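Local coordinates for uncharacterized protein Sortase B (Clostridium perfringens, PDB 5YFK) that is a class B sortase, a cysteine transpeptidase that, as in its relatives, probably cleaves a sorting signal and attaches surface proteins to the cell wall, at residues 109-114 with 205-210; 126-131 with 187-192; 154-159 with 217-222. The protein carries 1 engineered substitution. All blocks are in the same frame, centred on the assembly; numbering follows the deposited sequence.

Contact 1 (109-114 with 205-210); sequences VVYGHN and TLITSG. Engineered in segment 205-210: Ser-209 (natural residue Cys).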
loop_
_atom_site.group_PDB
_atom_site.type_symbol
_atom_site.label_atom_id
_atom_site.label_comp_id
_atom_site.label_asym_id
_atom_site.label_seq_id
_atom_site.Cartn_x
_atom_site.Cartn_y
_atom_site.Cartn_z
ATOM N N VAL A 109 -3.349 5.275 -3.096
ATOM C CA VAL A 109 -4.191 4.354 -2.351
ATOM C C VAL A 109 -4.009 2.957 -2.858
ATOM O O VAL A 109 -4.167 2.693 -4.057
ATOM C CB VAL A 109 -5.677 4.752 -2.454
ATOM C CG1 VAL A 109 -6.568 3.704 -1.805
ATOM C CG2 VAL A 109 -5.886 6.109 -1.815
ATOM N N VAL A 110 -3.653 2.051 -1.944
ATOM C CA VAL A 110 -3.273 0.712 -2.324
ATOM C C VAL A 110 -4.107 -0.295 -1.526
ATOM O O VAL A 110 -4.265 -0.144 -0.306
ATOM C CB VAL A 110 -1.757 0.482 -2.081
ATOM C CG1 VAL A 110 -1.330 -0.922 -2.447
ATOM C CG2 VAL A 110 -0.939 1.511 -2.842
ATOM N N TYR A 111 -4.548 -1.348 -2.218
ATOM C CA TYR A 111 -5.422 -2.388 -1.667
ATOM C C TYR A 111 -4.742 -3.738 -1.728
ATOM O O TYR A 111 -3.962 -4.047 -2.658
ATOM C CB TYR A 111 -6.724 -2.488 -2.459
ATOM C CG TYR A 111 -7.518 -1.227 -2.575
ATOM C CD1 TYR A 111 -7.246 -0.300 -3.570
ATOM C CD2 TYR A 111 -8.541 -0.947 -1.677
ATOM C CE1 TYR A 111 -8.000 0.852 -3.682
ATOM C CE2 TYR A 111 -9.174 0.283 -1.678
ATOM C CZ TYR A 111 -8.940 1.137 -2.726
ATOM O OH TYR A 111 -9.644 2.292 -2.819
ATOM N N GLY A 112 -5.128 -4.599 -0.803
ATOM C CA GLY A 112 -4.834 -6.024 -0.908
ATOM C C GLY A 112 -5.687 -6.844 0.027
ATOM O O GLY A 112 -6.222 -6.325 0.996
ATOM N N HIS A 113 -5.812 -8.126 -0.286
ATOM C CA HIS A 113 -6.593 -9.070 0.496
ATOM C C HIS A 113 -5.973 -9.300 1.880
ATOM O O HIS A 113 -4.743 -9.262 2.040
ATOM C CB HIS A 113 -6.671 -10.420 -0.225
ATOM C CG HIS A 113 -7.746 -10.496 -1.267
ATOM N ND1 HIS A 113 -9.078 -10.298 -0.973
ATOM C CD2 HIS A 113 -7.711 -10.946 -2.544
ATOM C CE1 HIS A 113 -9.811 -10.598 -2.033
ATOM N NE2 HIS A 113 -8.999 -10.922 -3.019
ATOM N N ASN A 114 -6.839 -9.663 2.834
ATOM C CA ASN A 114 -6.428 -10.297 4.071
ATOM C C ASN A 114 -7.204 -11.585 4.222
ATOM O O ASN A 114 -8.367 -11.558 4.597
ATOM C CB ASN A 114 -6.707 -9.371 5.248
ATOM C CG ASN A 114 -6.645 -10.084 6.594
ATOM O OD1 ASN A 114 -6.030 -11.149 6.724
ATOM N ND2 ASN A 114 -7.149 -9.420 7.621
ATOM N N THR A 205 -1.903 5.432 1.463
ATOM C CA THR A 205 -2.955 4.769 2.236
ATOM C C THR A 205 -2.999 3.302 1.849
ATOM O O THR A 205 -3.202 2.981 0.675
ATOM C CB THR A 205 -4.311 5.424 1.945
ATOM O OG1 THR A 205 -4.236 6.827 2.250
ATOM C CG2 THR A 205 -5.468 4.750 2.695
ATOM N N LEU A 206 -2.909 2.426 2.844
ATOM C CA LEU A 206 -2.986 0.991 2.618
ATOM C C LEU A 206 -4.252 0.436 3.226
ATOM O O LEU A 206 -4.539 0.703 4.382
ATOM C CB LEU A 206 -1.790 0.267 3.249
ATOM C CG LEU A 206 -0.389 0.797 2.931
ATOM C CD1 LEU A 206 0.666 -0.036 3.630
ATOM C CD2 LEU A 206 -0.144 0.850 1.436
ATOM N N ILE A 207 -5.007 -0.309 2.422
ATOM C CA ILE A 207 -6.331 -0.774 2.819
ATOM C C ILE A 207 -6.459 -2.267 2.658
ATOM O O ILE A 207 -6.216 -2.822 1.567
ATOM C CB ILE A 207 -7.442 -0.056 2.023
ATOM C CG1 ILE A 207 -7.413 1.449 2.340
ATOM C CG2 ILE A 207 -8.800 -0.621 2.392
ATOM C CD1 ILE A 207 -8.250 2.272 1.378
ATOM N N THR A 208 -6.993 -2.898 3.702
ATOM C CA THR A 208 -7.329 -4.281 3.650
ATOM C C THR A 208 -8.629 -4.583 4.406
ATOM O O THR A 208 -9.204 -3.700 5.051
ATOM C CB THR A 208 -6.171 -5.175 4.127
ATOM O OG1 THR A 208 -6.438 -6.526 3.778
ATOM C CG2 THR A 208 -5.930 -5.103 5.631
ATOM N N SER A 209 -9.075 -5.840 4.345
ATOM C CA SER A 209 -10.235 -6.252 5.108
ATOM C C SER A 209 -9.846 -6.786 6.482
ATOM O O SER A 209 -8.725 -7.240 6.684
ATOM C CB SER A 209 -11.040 -7.271 4.321
ATOM O OG SER A 209 -10.364 -8.510 4.269
ATOM N N GLY A 210 -10.730 -6.607 7.465
ATOM C CA GLY A 210 -10.514 -7.204 8.766
ATOM C C GLY A 210 -11.702 -8.041 9.205
ATOM O O GLY A 210 -12.718 -8.125 8.504
HETATM O O HOH W 1 -9.594 -9.735 1.934
#

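Contact 2 (126-131 with 187-192); sequences HFKNEN and KSLFKR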
loop_
_atom_site.group_PDB
_atom_site.type_symbol
_atom_site.label_atom_id
_atom_site.label_comp_id
_atom_site.label_asym_id
_atom_site.label_seq_id
_atom_site.Cartn_x
_atom_site.Cartn_y
_atom_site.Cartn_z
ATOM N N HIS A 126 -1.396 -5.911 12.046
ATOM C CA HIS A 126 -0.448 -5.886 13.173
ATOM C C HIS A 126 -0.334 -4.463 13.666
ATOM O O HIS A 126 0.010 -4.219 14.816
ATOM C CB HIS A 126 0.921 -6.382 12.747
ATOM C CG HIS A 126 1.001 -7.856 12.509
ATOM N ND1 HIS A 126 2.159 -8.468 12.084
ATOM C CD2 HIS A 126 0.118 -8.856 12.754
ATOM C CE1 HIS A 126 1.952 -9.771 11.974
ATOM N NE2 HIS A 126 0.739 -10.039 12.418
ATOM N N PHE A 127 -0.627 -3.502 12.796
ATOM C CA PHE A 127 -0.496 -2.101 13.163
ATOM C C PHE A 127 -1.545 -1.648 14.169
ATOM O O PHE A 127 -1.380 -0.601 14.805
ATOM C CB PHE A 127 -0.506 -1.239 11.903
ATOM C CG PHE A 127 0.776 -1.302 11.146
ATOM C CD1 PHE A 127 1.900 -0.656 11.636
ATOM C CD2 PHE A 127 0.910 -2.137 10.045
ATOM C CE1 PHE A 127 3.127 -0.782 11.017
ATOM C CE2 PHE A 127 2.135 -2.258 9.402
ATOM C CZ PHE A 127 3.233 -1.544 9.858
ATOM N N LYS A 128 -2.540 -2.497 14.438
ATOM C CA LYS A 128 -3.540 -2.176 15.482
ATOM C C LYS A 128 -3.026 -2.391 16.907
ATOM O O LYS A 128 -3.644 -1.927 17.889
ATOM C CB LYS A 128 -4.804 -2.998 15.276
ATOM C CG LYS A 128 -5.626 -2.570 14.063
ATOM C CD LYS A 128 -6.507 -3.713 13.556
ATOM C CE LYS A 128 -7.480 -4.198 14.601
ATOM N NZ LYS A 128 -8.191 -5.408 14.129
ATOM N N ASN A 129 -1.856 -3.009 16.995
ATOM C CA ASN A 129 -1.144 -3.206 18.267
ATOM C C ASN A 129 -0.145 -2.079 18.502
ATOM O O ASN A 129 0.648 -1.761 17.616
ATOM C CB ASN A 129 -0.428 -4.570 18.237
ATOM C CG ASN A 129 0.511 -4.768 19.430
ATOM O OD1 ASN A 129 1.584 -4.175 19.504
ATOM N ND2 ASN A 129 0.107 -5.619 20.356
ATOM N N GLU A 130 -0.251 -1.391 19.644
ATOM C CA GLU A 130 0.490 -0.154 19.856
ATOM C C GLU A 130 2.006 -0.380 19.821
ATOM O O GLU A 130 2.736 0.402 19.226
ATOM C CB GLU A 130 0.074 0.498 21.179
ATOM C CG GLU A 130 0.717 1.842 21.434
ATOM C CD GLU A 130 0.039 2.595 22.553
ATOM O OE1 GLU A 130 -0.923 2.053 23.136
ATOM O OE2 GLU A 130 0.458 3.728 22.836
ATOM N N ASN A 131 2.464 -1.497 20.390
ATOM C CA ASN A 131 3.882 -1.810 20.394
ATOM C C ASN A 131 4.381 -1.952 18.960
ATOM O O ASN A 131 5.417 -1.413 18.607
ATOM C CB ASN A 131 4.158 -3.109 21.157
ATOM C CG ASN A 131 4.175 -2.916 22.662
ATOM O OD1 ASN A 131 4.474 -1.824 23.173
ATOM N ND2 ASN A 131 3.877 -3.984 23.385
ATOM N N LYS A 187 -8.486 10.006 13.219
ATOM C CA LYS A 187 -9.018 8.649 13.273
ATOM C C LYS A 187 -8.059 7.619 13.915
ATOM O O LYS A 187 -8.465 6.492 14.195
ATOM C CB LYS A 187 -9.332 8.183 11.844
ATOM C CG LYS A 187 -10.624 8.696 11.269
ATOM C CD LYS A 187 -10.923 7.943 9.993
ATOM C CE LYS A 187 -11.981 8.610 9.146
ATOM N NZ LYS A 187 -13.326 8.161 9.566
ATOM N N SER A 188 -6.757 7.910 13.923
ATOM C CA SER A 188 -5.772 6.916 14.321
ATOM C C SER A 188 -6.000 6.463 15.757
ATOM O O SER A 188 -6.283 7.285 16.640
ATOM C CB SER A 188 -4.343 7.428 14.183
ATOM O OG SER A 188 -3.417 6.369 14.389
ATOM N N LEU A 189 -5.871 5.160 15.959
ATOM C CA LEU A 189 -5.774 4.558 17.296
ATOM C C LEU A 189 -4.612 5.135 18.081
ATOM O O LEU A 189 -4.715 5.304 19.305
ATOM C CB LEU A 189 -5.582 3.052 17.145
ATOM C CG LEU A 189 -6.768 2.333 16.518
ATOM C CD1 LEU A 189 -6.352 0.946 16.067
ATOM C CD2 LEU A 189 -7.941 2.236 17.481
ATOM N N PHE A 190 -3.540 5.500 17.366
ATOM C CA PHE A 190 -2.245 5.847 17.965
ATOM C C PHE A 190 -1.677 7.113 17.320
ATOM O O PHE A 190 -1.703 7.268 16.094
ATOM C CB PHE A 190 -1.219 4.700 17.826
ATOM C CG PHE A 190 -1.732 3.354 18.250
ATOM C CD1 PHE A 190 -2.222 3.146 19.517
ATOM C CD2 PHE A 190 -1.734 2.282 17.360
ATOM C CE1 PHE A 190 -2.749 1.923 19.890
ATOM C CE2 PHE A 190 -2.313 1.083 17.704
ATOM C CZ PHE A 190 -2.787 0.887 18.991
ATOM N N LYS A 191 -1.089 7.974 18.149
ATOM C CA LYS A 191 -0.489 9.228 17.686
ATOM C C LYS A 191 1.015 9.054 17.449
ATOM O O LYS A 191 1.703 8.431 18.249
ATOM C CB LYS A 191 -0.760 10.324 18.717
ATOM C CG LYS A 191 0.078 11.581 18.560
ATOM C CD LYS A 191 -0.621 12.614 17.696
ATOM C CE LYS A 191 0.377 13.642 17.186
ATOM N NZ LYS A 191 -0.266 14.586 16.237
ATOM N N ARG A 192 1.471 9.414 16.252
ATOM C CA ARG A 192 2.899 9.480 15.942
ATOM C C ARG A 192 3.452 10.866 16.250
ATOM O O ARG A 192 3.052 11.868 15.632
ATOM C CB ARG A 192 3.155 9.157 14.464
ATOM C CG ARG A 192 4.632 9.029 14.115
ATOM C CD ARG A 192 5.208 7.687 14.522
ATOM N NE ARG A 192 4.708 6.595 13.691
ATOM C CZ ARG A 192 4.814 5.315 14.011
ATOM N NH1 ARG A 192 4.377 4.385 13.177
ATOM N NH2 ARG A 192 5.367 4.956 15.173
#

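Contact 3 (154-159 with 217-222); sequences SVYQEN and RIVVVA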
loop_
_atom_site.group_PDB
_atom_site.type_symbol
_atom_site.label_atom_id
_atom_site.label_comp_id
_atom_site.label_asym_id
_atom_site.label_seq_id
_atom_site.Cartn_x
_atom_site.Cartn_y
_atom_site.Cartn_z
ATOM N N SER A 154 -1.093 6.979 10.944
ATOM C CA SER A 154 -2.488 6.633 11.296
ATOM C C SER A 154 -2.747 5.157 11.084
ATOM O O SER A 154 -2.413 4.611 10.042
ATOM C CB SER A 154 -3.482 7.440 10.475
ATOM O OG SER A 154 -4.819 7.103 10.848
ATOM N N VAL A 155 -3.463 4.534 12.015
ATOM C CA VAL A 155 -4.002 3.203 11.810
ATOM C C VAL A 155 -5.418 3.161 12.396
ATOM O O VAL A 155 -5.687 3.764 13.428
ATOM C CB VAL A 155 -3.159 2.086 12.494
ATOM C CG1 VAL A 155 -3.031 2.333 14.003
ATOM C CG2 VAL A 155 -3.787 0.728 12.257
ATOM N N TYR A 156 -6.350 2.630 11.623
ATOM C CA TYR A 156 -7.739 2.514 12.070
ATOM C C TYR A 156 -8.522 1.424 11.358
ATOM O O TYR A 156 -8.113 0.924 10.304
ATOM C CB TYR A 156 -8.466 3.877 11.986
ATOM C CG TYR A 156 -8.603 4.468 10.598
ATOM C CD1 TYR A 156 -7.594 5.277 10.057
ATOM C CD2 TYR A 156 -9.725 4.205 9.815
ATOM C CE1 TYR A 156 -7.706 5.809 8.792
ATOM C CE2 TYR A 156 -9.894 4.813 8.583
ATOM C CZ TYR A 156 -8.858 5.551 8.047
ATOM O OH TYR A 156 -8.978 6.093 6.791
ATOM N N GLN A 157 -9.707 1.106 11.879
ATOM C CA GLN A 157 -10.593 0.251 11.117
ATOM C C GLN A 157 -12.003 0.780 11.196
ATOM O O GLN A 157 -12.381 1.484 12.147
ATOM C CB GLN A 157 -10.509 -1.221 11.549
ATOM C CG GLN A 157 -10.665 -1.488 13.027
ATOM C CD GLN A 157 -10.544 -2.975 13.384
ATOM O OE1 GLN A 157 -10.000 -3.784 12.627
ATOM N NE2 GLN A 157 -11.180 -3.348 14.463
ATOM N N GLU A 158 -12.762 0.512 10.159
ATOM C CA GLU A 158 -14.151 0.931 10.166
ATOM C C GLU A 158 -14.902 0.177 9.125
ATOM O O GLU A 158 -14.346 -0.611 8.391
ATOM C CB GLU A 158 -14.275 2.447 9.911
ATOM C CG GLU A 158 -13.648 2.918 8.612
ATOM C CD GLU A 158 -13.769 4.433 8.396
ATOM O OE1 GLU A 158 -14.254 4.860 7.330
ATOM O OE2 GLU A 158 -13.498 5.208 9.334
ATOM N N ASN A 159 -16.192 0.448 9.067
ATOM C CA ASN A 159 -17.070 -0.215 8.144
ATOM C C ASN A 159 -16.689 0.085 6.678
ATOM O O ASN A 159 -16.429 1.232 6.328
ATOM C CB ASN A 159 -18.481 0.284 8.419
ATOM C CG ASN A 159 -19.448 -0.158 7.372
ATOM O OD1 ASN A 159 -19.629 0.528 6.365
ATOM N ND2 ASN A 159 -20.028 -1.321 7.564
ATOM N N ARG A 217 -12.794 -2.901 7.512
ATOM C CA ARG A 217 -11.615 -2.552 6.758
ATOM C C ARG A 217 -10.559 -2.049 7.711
ATOM O O ARG A 217 -10.848 -1.251 8.619
ATOM C CB ARG A 217 -11.931 -1.467 5.737
ATOM C CG ARG A 217 -12.902 -1.889 4.675
ATOM C CD ARG A 217 -12.298 -2.945 3.805
ATOM N NE ARG A 217 -13.161 -3.351 2.714
ATOM C CZ ARG A 217 -13.951 -4.428 2.720
ATOM N NH1 ARG A 217 -14.090 -5.189 3.808
ATOM N NH2 ARG A 217 -14.663 -4.702 1.640
ATOM N N ILE A 218 -9.321 -2.440 7.460
ATOM C CA ILE A 218 -8.198 -1.897 8.250
ATOM C C ILE A 218 -7.322 -0.993 7.372
ATOM O O ILE A 218 -7.073 -1.321 6.243
ATOM C CB ILE A 218 -7.325 -3.041 8.801
ATOM C CG1 ILE A 218 -8.206 -4.085 9.520
ATOM C CG2 ILE A 218 -6.242 -2.508 9.733
ATOM C CD1 ILE A 218 -7.467 -5.333 9.965
ATOM N N VAL A 219 -6.955 0.179 7.897
ATOM C CA VAL A 219 -6.333 1.243 7.103
ATOM C C VAL A 219 -5.056 1.699 7.800
ATOM O O VAL A 219 -5.057 1.963 8.993
ATOM C CB VAL A 219 -7.263 2.464 6.929
ATOM C CG1 VAL A 219 -6.688 3.470 5.933
ATOM C CG2 VAL A 219 -8.661 2.034 6.507
ATOM N N VAL A 220 -3.981 1.824 7.024
ATOM C CA VAL A 220 -2.774 2.470 7.461
ATOM C C VAL A 220 -2.425 3.636 6.522
ATOM O O VAL A 220 -2.567 3.531 5.312
ATOM C CB VAL A 220 -1.585 1.491 7.531
ATOM C CG1 VAL A 220 -0.299 2.254 7.818
ATOM C CG2 VAL A 220 -1.822 0.458 8.638
ATOM N N VAL A 221 -2.195 4.804 7.110
ATOM C CA VAL A 221 -1.827 5.993 6.333
ATOM C C VAL A 221 -0.450 6.489 6.781
ATOM O O VAL A 221 -0.128 6.537 7.978
ATOM C CB VAL A 221 -2.867 7.131 6.486
ATOM C CG1 VAL A 221 -2.736 8.139 5.367
ATOM C CG2 VAL A 221 -4.298 6.566 6.498
ATOM N N ALA A 222 0.371 6.833 5.795
ATOM C CA ALA A 222 1.773 7.184 6.011
ATOM C C ALA A 222 2.115 8.393 5.136
ATOM O O ALA A 222 1.468 8.626 4.099
ATOM C CB ALA A 222 2.660 6.003 5.633
#

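Contact 1 (109-114 with 205-210)
Thr-208 carries its hydroxyl trans to its backbone N (chi1 -167°), which brings OG1 up to Gly-112 O at 2.8 Å as a hydrogen-bond donor. Asn-114 adopts a similar first torsion (165°) and reaches across to strand 205-210. Its ND2 donates to Ser-209 O at 2.8 Å. That oxygen lies close to the Asn-114 amide plane, while ND2 sits 26° out of the Ser-209 carbonyl plane. These two side chains continue the pairing past the last backbone bond, Gly-112 N to Ile-207 O. Upstream the strands run parallel, and Val-110 bonds strand 205-210 twice: its N to Thr-205 O at 2.8 Å, its O from Ile-207 N at 2.8 Å. Ile-207 lies alongside the Tyr-111 ring. Its CD1 is 3.8 Å from Tyr-111 CE2 and 3.9 Å from Val-109 CG1, so one methyl joins both neighbours on that face. Tyr-111 OH is held by Asp-97.

One water joins His-113, Asn-114 and Ser-209. It lies 2.7 Å from Ser-209 OG and 3.0 Å from His-113 ND1, at the edge of the imidazole, and accepts a bond from Asn-114 N. His-113, the predicted proton donor/acceptor, bonds Leu-80 O through NE2. Ser-209, an engineered replacement of the predicted cysteine nucleophile, lies near the end of strand 203-210, and His-113 just past the parallel strand 107-111, as in other sortases.

Strand 94-96 pairs with the outer side of 107-111, and strand 216-225 with that of 203-210. Val-110 and Leu-206 point to the face opposite Val-109, Tyr-111 and Ile-207, where they meet Phe-57 and Ile-59 of strand 55-61.

Contact 2 (126-131 with 187-192)
Ser-188 OG donates to Phe-190 O at 2.6 Å, in the loop whose Phe-190 ring packs on residues 127-130. The same hydroxyl accepts a bond from Val-155 N, so it ties the loop both to itself and to strand 146-159. This is consistent with a well-held backbone where the phenyl ring projects.

The ring is covered on both faces. Leu-189 CB lies over the centre of one face, 3.7 Å above the plane. Glu-130 covers the opposite face. Its CA makes a CH-pi contact, 3.8 Å from the centroid of the Phe-190 ring and 20° off the normal, and its CB is 3.4 Å from Phe-190 CE1. The first torsion of Glu-130 (-176°) sends the extended chain onward past CE1 and CD1, and the carboxylate ends only 26° from parallel with the ring.

Two backbone carbonyls meet the ring edge. Lys-128 O is 3.1 Å from Phe-190 CZ, and Phe-127 O is 3.5 Å from Phe-190 CE2. Oxygens at this place face the slightly positive C-H rim, which is consistent with a weak electrostatic attraction. Beside the ring, Lys-128 CG touches Leu-189 CD1 at 4.1 Å. The lysine then bends, and its NZ forms a salt bridge with Asp-212.

The 126-128 side is a 3-10 turn leading into helix 130-135. Asn-129 is the N-cap of that helix, with OD1 bonded to Phe-132 N. The 187-192 side follows helix 174-186. A helix inserted between strand 146-159 and the strand that carries the nucleophile position, 203-210, is a known feature of class B sortases, and this surface contact joins the loop just after that inserted helix to the start of helix 130-135.

Contact 3 (154-159 with 217-222)
Ser-154 to Glu-158 pair antiparallel with Arg-217 to Val-221, the short axes 157° apart, and six backbone hydrogen bonds close the hydrogen-bonded pairs Ser-154/Val-221, Tyr-156/Val-219 and Glu-158/Arg-217. The middle pair is joined by Val-219 N to Tyr-156 O at 2.8 Å and Tyr-156 N to Val-219 O at 3.0 Å.

Tyr-156 lies on the face of Ser-154, Val-219 and Val-221. Its CG sits between the backbone N and the carbonyl carbon (chi1 63°), and the ring leans over its cross-strand neighbour. Val-219 CB therefore lies beneath the ring face in a CH-pi contact, 3.8 Å from the centroid of the Tyr-156 ring and 16° off the normal. The two Val-219 methyls spread to either side, CG1 lying 3.6 Å from Tyr-156 OH. That hydroxyl bonds Gln-184 of helix 174-186. Ser-154 CB and Val-221 CB meet further along at 4.0 Å.

On the other face Val-155 CG2 touches Val-220 CG2 at 4.1 Å. Gln-157 runs alongside Ile-218, with OE1 3.6 Å from Ile-218 CG1. Its amide is held at both ends, OE1 by Lys-128 and NE2 by Asp-212.

Arg-217 bends at chi2 and leads away from strand 154-159 towards Ser-209, resting on Ala-160 and Leu-163. It is the predicted transition-state stabiliser. An arginine on the strand next to the nucleophile strand is the arrangement of the sortase active site.

Contacts 1 and 3 are adjoining parts of one sheet, with centres about 9 Å apart. Strands 203-210 and 216-225 join them through probable hydrogen bonds, Ile-218 N to Thr-208 O and Leu-206 N to Val-220 O, both 2.7 Å. Together they hold the predicted active-site positions, Ser-209 standing in for the cysteine. Between nearest side-chain atoms, Arg-217 is about 4 Å from Ser-209 and about 8 Å from His-113. Contact 2 lies beside contact 3, centres again about 9 Å apart, and touches it where Lys-128 NZ is 2.9 Å from Gln-157 OE1. Its centre is about 16 Å from that of contact 1. The nearest side-chain atoms of Lys-128 and Ser-209 are about 10 Å apart.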